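Long-range contacts in uncharacterized protein (Leishmania major, PDB 2B4W), which is of unknown function but belongs to the DUF1861 family of the beta-fructosidase clan and probably folds as a five-bladed beta-propeller: residues T126-M132 and L170-A176; R144-S149 and G160-S166. One frame throughout, in Å; residues are numbered along the deposited sequence.

Interaction 1 (T126-M132 and L170-A176)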
loop_
_atom_site.group_PDB
_atom_site.type_symbol
_atom_site.label_atom_id
_atom_site.label_comp_id
_atom_site.label_asym_id
_atom_site.label_seq_id
_atom_site.Cartn_x
_atom_site.Cartn_y
_atom_site.Cartn_z
ATOM N N THR A 126 -2.362 -17.964 -5.476
ATOM C CA THR A 126 -1.192 -17.810 -6.337
ATOM C C THR A 126 -0.168 -16.912 -5.644
ATOM O O THR A 126 -0.456 -16.437 -4.543
ATOM C CB THR A 126 -1.547 -17.228 -7.708
ATOM O OG1 THR A 126 -0.565 -17.625 -8.677
ATOM C CG2 THR A 126 -1.493 -15.704 -7.663
ATOM N N ARG A 127 0.984 -16.723 -6.282
ATOM C CA ARG A 127 2.091 -15.984 -5.716
ATOM C C ARG A 127 3.056 -15.479 -6.779
ATOM O O ARG A 127 3.041 -15.900 -7.927
ATOM C CB ARG A 127 2.878 -16.863 -4.727
ATOM C CG ARG A 127 3.447 -18.103 -5.432
ATOM C CD ARG A 127 4.926 -18.189 -5.107
ATOM N NE ARG A 127 5.535 -19.464 -5.421
ATOM C CZ ARG A 127 6.415 -19.754 -6.363
ATOM N NH1 ARG A 127 6.904 -18.862 -7.217
ATOM N NH2 ARG A 127 6.834 -21.017 -6.460
ATOM N N GLY A 128 3.919 -14.551 -6.364
ATOM C CA GLY A 128 4.921 -14.003 -7.262
ATOM C C GLY A 128 6.192 -14.839 -7.262
ATOM O O GLY A 128 6.251 -15.892 -6.634
ATOM N N PRO A 129 7.189 -14.351 -7.990
ATOM C CA PRO A 129 8.498 -14.988 -8.067
ATOM C C PRO A 129 9.291 -14.922 -6.773
ATOM O O PRO A 129 9.136 -14.050 -5.932
ATOM C CB PRO A 129 9.242 -14.166 -9.123
ATOM C CG PRO A 129 8.517 -12.870 -9.197
ATOM C CD PRO A 129 7.085 -13.149 -8.829
ATOM N N GLY A 130 10.193 -15.888 -6.593
ATOM C CA GLY A 130 11.007 -15.901 -5.388
ATOM C C GLY A 130 11.785 -14.615 -5.238
ATOM O O GLY A 130 12.157 -14.003 -6.236
ATOM N N CYS A 131 11.995 -14.225 -3.987
ATOM C CA CYS A 131 12.671 -12.993 -3.636
ATOM C C CYS A 131 12.154 -11.772 -4.400
ATOM O O CYS A 131 12.904 -10.952 -4.933
ATOM C CB CYS A 131 14.183 -13.164 -3.845
ATOM S SG CYS A 131 14.919 -14.363 -2.710
HETATM N N MSE A 132 10.832 -11.607 -4.420
HETATM C CA MSE A 132 10.197 -10.410 -4.945
HETATM C C MSE A 132 9.038 -10.019 -4.020
HETATM O O MSE A 132 8.260 -10.856 -3.552
HETATM C CB MSE A 132 9.676 -10.580 -6.376
HETATM C CG MSE A 132 9.081 -9.312 -6.933
HETATM SE SE MSE A 132 8.281 -9.227 -8.633
HETATM C CE MSE A 132 9.958 -9.395 -9.569
ATOM N N LEU A 170 -2.554 -14.589 -13.149
ATOM C CA LEU A 170 -1.580 -14.107 -12.196
ATOM C C LEU A 170 -0.773 -15.277 -11.617
ATOM O O LEU A 170 -1.374 -16.260 -11.190
ATOM C CB LEU A 170 -2.294 -13.364 -11.070
ATOM C CG LEU A 170 -1.395 -12.473 -10.217
ATOM C CD1 LEU A 170 -0.912 -11.286 -11.021
ATOM C CD2 LEU A 170 -2.134 -12.000 -8.981
ATOM N N GLY A 171 0.538 -15.128 -11.615
ATOM C CA GLY A 171 1.509 -16.108 -11.139
ATOM C C GLY A 171 2.930 -15.608 -11.378
ATOM O O GLY A 171 3.099 -14.547 -11.992
ATOM N N ALA A 172 3.919 -16.344 -10.885
ATOM C CA ALA A 172 5.296 -15.882 -10.722
ATOM C C ALA A 172 5.969 -15.528 -12.034
ATOM O O ALA A 172 6.684 -14.530 -12.162
ATOM C CB ALA A 172 6.107 -16.937 -9.967
ATOM N N GLU A 173 5.741 -16.344 -13.065
ATOM C CA GLU A 173 6.437 -16.075 -14.318
ATOM C C GLU A 173 5.992 -14.796 -15.002
ATOM O O GLU A 173 6.823 -13.931 -15.290
ATOM C CB GLU A 173 6.220 -17.269 -15.256
ATOM C CG GLU A 173 6.632 -18.586 -14.620
ATOM C CD GLU A 173 5.558 -19.249 -13.789
ATOM O OE1 GLU A 173 4.436 -18.714 -13.653
ATOM O OE2 GLU A 173 5.842 -20.347 -13.254
ATOM N N VAL A 174 4.702 -14.655 -15.288
ATOM C CA VAL A 174 4.263 -13.436 -15.981
ATOM C C VAL A 174 4.601 -12.193 -15.169
ATOM O O VAL A 174 4.937 -11.121 -15.675
ATOM C CB VAL A 174 2.758 -13.480 -16.304
ATOM C CG1 VAL A 174 2.424 -14.724 -17.121
ATOM C CG2 VAL A 174 1.901 -13.446 -15.053
ATOM N N ILE A 175 4.534 -12.327 -13.853
ATOM C CA ILE A 175 4.892 -11.236 -12.959
ATOM C C ILE A 175 6.319 -10.808 -13.253
ATOM O O ILE A 175 6.605 -9.674 -13.618
ATOM C CB ILE A 175 4.698 -11.695 -11.495
ATOM C CG1 ILE A 175 3.214 -11.812 -11.118
ATOM C CG2 ILE A 175 5.479 -10.795 -10.567
ATOM C CD1 ILE A 175 2.893 -12.190 -9.707
ATOM N N ALA A 176 7.231 -11.757 -13.112
ATOM C CA ALA A 176 8.647 -11.587 -13.368
ATOM C C ALA A 176 8.968 -10.963 -14.716
ATOM O O ALA A 176 9.893 -10.159 -14.848
ATOM C CB ALA A 176 9.310 -12.964 -13.283
#
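Thr-126 OG1 donates to Leu-170 O at 3.0 Å, the one hydrogen bond between the two segments; the hydroxyl approaches tilted 34° from the carbonyl plane. A chi1 of -155°, with OG1 opposite the Thr-126 backbone N, aims the hydroxyl at this oxygen and turns the methyl to Leu-170, Thr-126 CG2 lying 4.0 Å from Leu-170 CD2 where the two side chains cross at about a right angle. Arg-127 starts out away from 170-176, but its chain bends at chi2 and the guanidinium returns, so that NH1 lies 3.5 Å from Ala-172 CB. The same NH1 donates in a nearly straight line to Gly-128 O, 3.1 Å away and close to the guanidinium plane, which fixes the group over its own turn. Ala-172 CB also abuts the peptide between Gly-128 and Pro-129, 3.4 Å from Pro-129 N. In Ile-175, chi1 of -72° sets CG1 beside the backbone N and CG2 opposite it; CG2 meets Pro-129 CD at a tight 3.3 Å and selenomethionine Met-132 SE at 3.7 Å, whereas CD1, ending the other branch, reaches Gly-128 CA. Strand 121-127, hydrogen-bonded through Thr-126 to Phe-114, ends the first of two successive four-stranded sheets; the short helix begun by N-cap Gly-171 lies in the connection between the last two strands of the second, consistent with adjoining propeller blades. Beyond the threonine bond, a CA-H...O contact from Gly-171 to Arg-127 O and the guanidinium's touch, the contact is apolar, so the helix probably seats on segment 126-132 chiefly by shape.

Interaction 2 (R144-S149 and G160-S166)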
loop_
_atom_site.group_PDB
_atom_site.type_symbol
_atom_site.label_atom_id
_atom_site.label_comp_id
_atom_site.label_asym_id
_atom_site.label_seq_id
_atom_site.Cartn_x
_atom_site.Cartn_y
_atom_site.Cartn_z
ATOM N N ARG A 144 -9.919 -5.649 -17.524
ATOM C CA ARG A 144 -8.796 -6.587 -17.389
ATOM C C ARG A 144 -7.940 -6.177 -16.195
ATOM O O ARG A 144 -8.261 -5.188 -15.509
ATOM C CB ARG A 144 -7.989 -6.645 -18.690
ATOM C CG ARG A 144 -8.713 -7.268 -19.873
ATOM C CD ARG A 144 -7.812 -7.292 -21.107
ATOM N NE ARG A 144 -7.728 -5.963 -21.723
ATOM C CZ ARG A 144 -6.766 -5.540 -22.529
ATOM N NH1 ARG A 144 -5.753 -6.322 -22.864
ATOM N NH2 ARG A 144 -6.798 -4.302 -23.025
ATOM N N LEU A 145 -6.869 -6.928 -15.953
ATOM C CA LEU A 145 -6.072 -6.793 -14.747
ATOM C C LEU A 145 -4.740 -6.108 -14.986
ATOM O O LEU A 145 -3.867 -6.606 -15.690
ATOM C CB LEU A 145 -5.860 -8.183 -14.137
ATOM C CG LEU A 145 -5.209 -8.236 -12.757
ATOM C CD1 LEU A 145 -6.209 -7.981 -11.643
ATOM C CD2 LEU A 145 -4.531 -9.583 -12.544
ATOM N N GLY A 146 -4.565 -4.922 -14.390
ATOM C CA GLY A 146 -3.252 -4.313 -14.382
ATOM C C GLY A 146 -2.400 -4.902 -13.274
ATOM O O GLY A 146 -2.853 -5.068 -12.132
ATOM N N VAL A 147 -1.151 -5.239 -13.599
ATOM C CA VAL A 147 -0.273 -5.780 -12.564
ATOM C C VAL A 147 1.060 -5.035 -12.535
ATOM O O VAL A 147 1.731 -4.829 -13.545
ATOM C CB VAL A 147 -0.016 -7.293 -12.720
ATOM C CG1 VAL A 147 0.675 -7.827 -11.465
ATOM C CG2 VAL A 147 -1.301 -8.069 -12.989
ATOM N N PHE A 148 1.427 -4.643 -11.317
ATOM C CA PHE A 148 2.715 -4.026 -11.059
ATOM C C PHE A 148 3.665 -4.980 -10.330
ATOM O O PHE A 148 3.315 -5.566 -9.304
ATOM C CB PHE A 148 2.585 -2.787 -10.180
ATOM C CG PHE A 148 1.771 -1.653 -10.782
ATOM C CD1 PHE A 148 0.396 -1.566 -10.617
ATOM C CD2 PHE A 148 2.436 -0.677 -11.496
ATOM C CE1 PHE A 148 -0.333 -0.520 -11.161
ATOM C CE2 PHE A 148 1.712 0.368 -12.040
ATOM C CZ PHE A 148 0.343 0.457 -11.856
ATOM N N SER A 149 4.868 -5.112 -10.861
ATOM C CA SER A 149 5.921 -5.918 -10.261
ATOM C C SER A 149 6.967 -5.042 -9.604
ATOM O O SER A 149 6.883 -3.822 -9.740
ATOM C CB SER A 149 6.603 -6.744 -11.365
ATOM O OG SER A 149 7.231 -5.837 -12.274
ATOM N N GLY A 160 7.815 -2.503 -12.537
ATOM C CA GLY A 160 7.308 -2.993 -13.800
ATOM C C GLY A 160 5.791 -3.050 -13.837
ATOM O O GLY A 160 5.115 -2.873 -12.827
ATOM N N PHE A 161 5.243 -3.296 -15.019
ATOM C CA PHE A 161 3.815 -3.278 -15.232
ATOM C C PHE A 161 3.460 -4.094 -16.472
ATOM O O PHE A 161 4.034 -3.911 -17.547
ATOM C CB PHE A 161 3.303 -1.838 -15.412
ATOM C CG PHE A 161 1.814 -1.800 -15.706
ATOM C CD1 PHE A 161 0.901 -1.901 -14.664
ATOM C CD2 PHE A 161 1.308 -1.659 -16.974
ATOM C CE1 PHE A 161 -0.455 -1.883 -14.916
ATOM C CE2 PHE A 161 -0.044 -1.676 -17.234
ATOM C CZ PHE A 161 -0.945 -1.786 -16.192
ATOM N N VAL A 162 2.480 -4.967 -16.285
ATOM C CA VAL A 162 1.898 -5.730 -17.378
ATOM C C VAL A 162 0.393 -5.889 -17.229
ATOM O O VAL A 162 -0.207 -6.095 -16.167
ATOM C CB VAL A 162 2.552 -7.125 -17.485
ATOM C CG1 VAL A 162 2.101 -8.001 -16.330
ATOM C CG2 VAL A 162 2.224 -7.738 -18.840
ATOM N N ILE A 163 -0.286 -5.778 -18.371
ATOM C CA ILE A 163 -1.726 -5.982 -18.342
ATOM C C ILE A 163 -2.079 -7.444 -18.568
ATOM O O ILE A 163 -1.688 -7.968 -19.616
ATOM C CB ILE A 163 -2.429 -5.160 -19.437
ATOM C CG1 ILE A 163 -2.245 -3.649 -19.302
ATOM C CG2 ILE A 163 -3.898 -5.550 -19.504
ATOM C CD1 ILE A 163 -2.666 -2.838 -20.505
ATOM N N LEU A 164 -2.802 -8.091 -17.665
ATOM C CA LEU A 164 -3.204 -9.480 -17.923
ATOM C C LEU A 164 -4.702 -9.581 -18.199
ATOM O O LEU A 164 -5.423 -8.626 -17.915
ATOM C CB LEU A 164 -2.843 -10.373 -16.750
ATOM C CG LEU A 164 -1.429 -10.471 -16.231
ATOM C CD1 LEU A 164 -1.401 -11.354 -14.981
ATOM C CD2 LEU A 164 -0.480 -11.033 -17.269
ATOM N N ASN A 165 -5.171 -10.714 -18.741
ATOM C CA ASN A 165 -6.581 -10.888 -19.030
ATOM C C ASN A 165 -7.436 -10.996 -17.771
ATOM O O ASN A 165 -8.604 -10.582 -17.800
ATOM C CB ASN A 165 -6.881 -12.133 -19.893
ATOM C CG ASN A 165 -6.297 -11.992 -21.285
ATOM O OD1 ASN A 165 -6.518 -10.985 -21.963
ATOM N ND2 ASN A 165 -5.533 -12.988 -21.701
ATOM N N SER A 166 -6.881 -11.562 -16.715
ATOM C CA SER A 166 -7.638 -11.805 -15.500
ATOM C C SER A 166 -6.769 -12.361 -14.388
ATOM O O SER A 166 -5.618 -12.708 -14.618
ATOM C CB SER A 166 -8.749 -12.834 -15.712
ATOM O OG SER A 166 -8.151 -14.096 -15.951
#
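Leu-145 and Leu-164 exchange two backbone hydrogen bonds, Leu-164 N to Leu-145 O at 2.7 Å and Leu-145 N to Leu-164 O at 3.0 Å. Val-147 and Val-162 repeat the pattern, Val-162 N reaching Val-147 O at 2.8 Å. The Ser-149 and Gly-160 pair is less regular: both donors stand 59° out of the acceptor's carbonyl plane, and Gly-160 N to Ser-149 O stretches to 3.2 Å. Between these pairs, Phe-161 CA approaches Val-147 O in a CA-H...O contact. This register defines an antiparallel beta hairpin, with strand directions 157° apart, whose strands are the two inner members of a four-stranded sheet, probably one propeller blade. On the face carrying Phe-148, the rings form an edge-to-face pair: Phe-161 CD1 sits over the centre of the Phe-148 ring, with centroids 4.8 Å apart and planes at 53°. Phe-161 CG is set opposite its backbone N, which lays the ring back across strand 145-149 until CE1 meets Gly-146 CA at 3.7 Å. Both rings also touch Leu-231 of the following sheet. Further along this face, Ile-163 CG2 lies over one face of the Arg-144 guanidinium, toward its rim, 3.9 Å from NH1, while NE forms a salt bridge with Asp-142. On the opposite face, beyond Ser-149, the packing is aliphatic: the Val-147 and Leu-164 side chains pass at a slant, CG2 of Val-147 touching CD1 of Leu-164 at 3.8 Å.

Overall arrangement
Interaction 2 is the more buried contact and buries more surface between its segments, 639 against 371 Å², and it holds neighbouring strands of one sheet through paired backbone bonds. Interaction 1 is partly buried and joins the edge of one sheet to a connection of the next, relying on side-chain packing and a single hydroxyl bond. The centres of interactions 1 and 2 lie about 12 Å apart. They meet on the face of the hairpin that carries Val-147, Leu-164 and Ser-149: Leu-170 CD1 packs on Val-147 CG2 at 3.8 Å, and Val-174 CG2 on Leu-164 CD1 at 3.9 Å. The segment 170-176 therefore lies between 126-132 and the hairpin, whose aromatic face is turned to the next sheet.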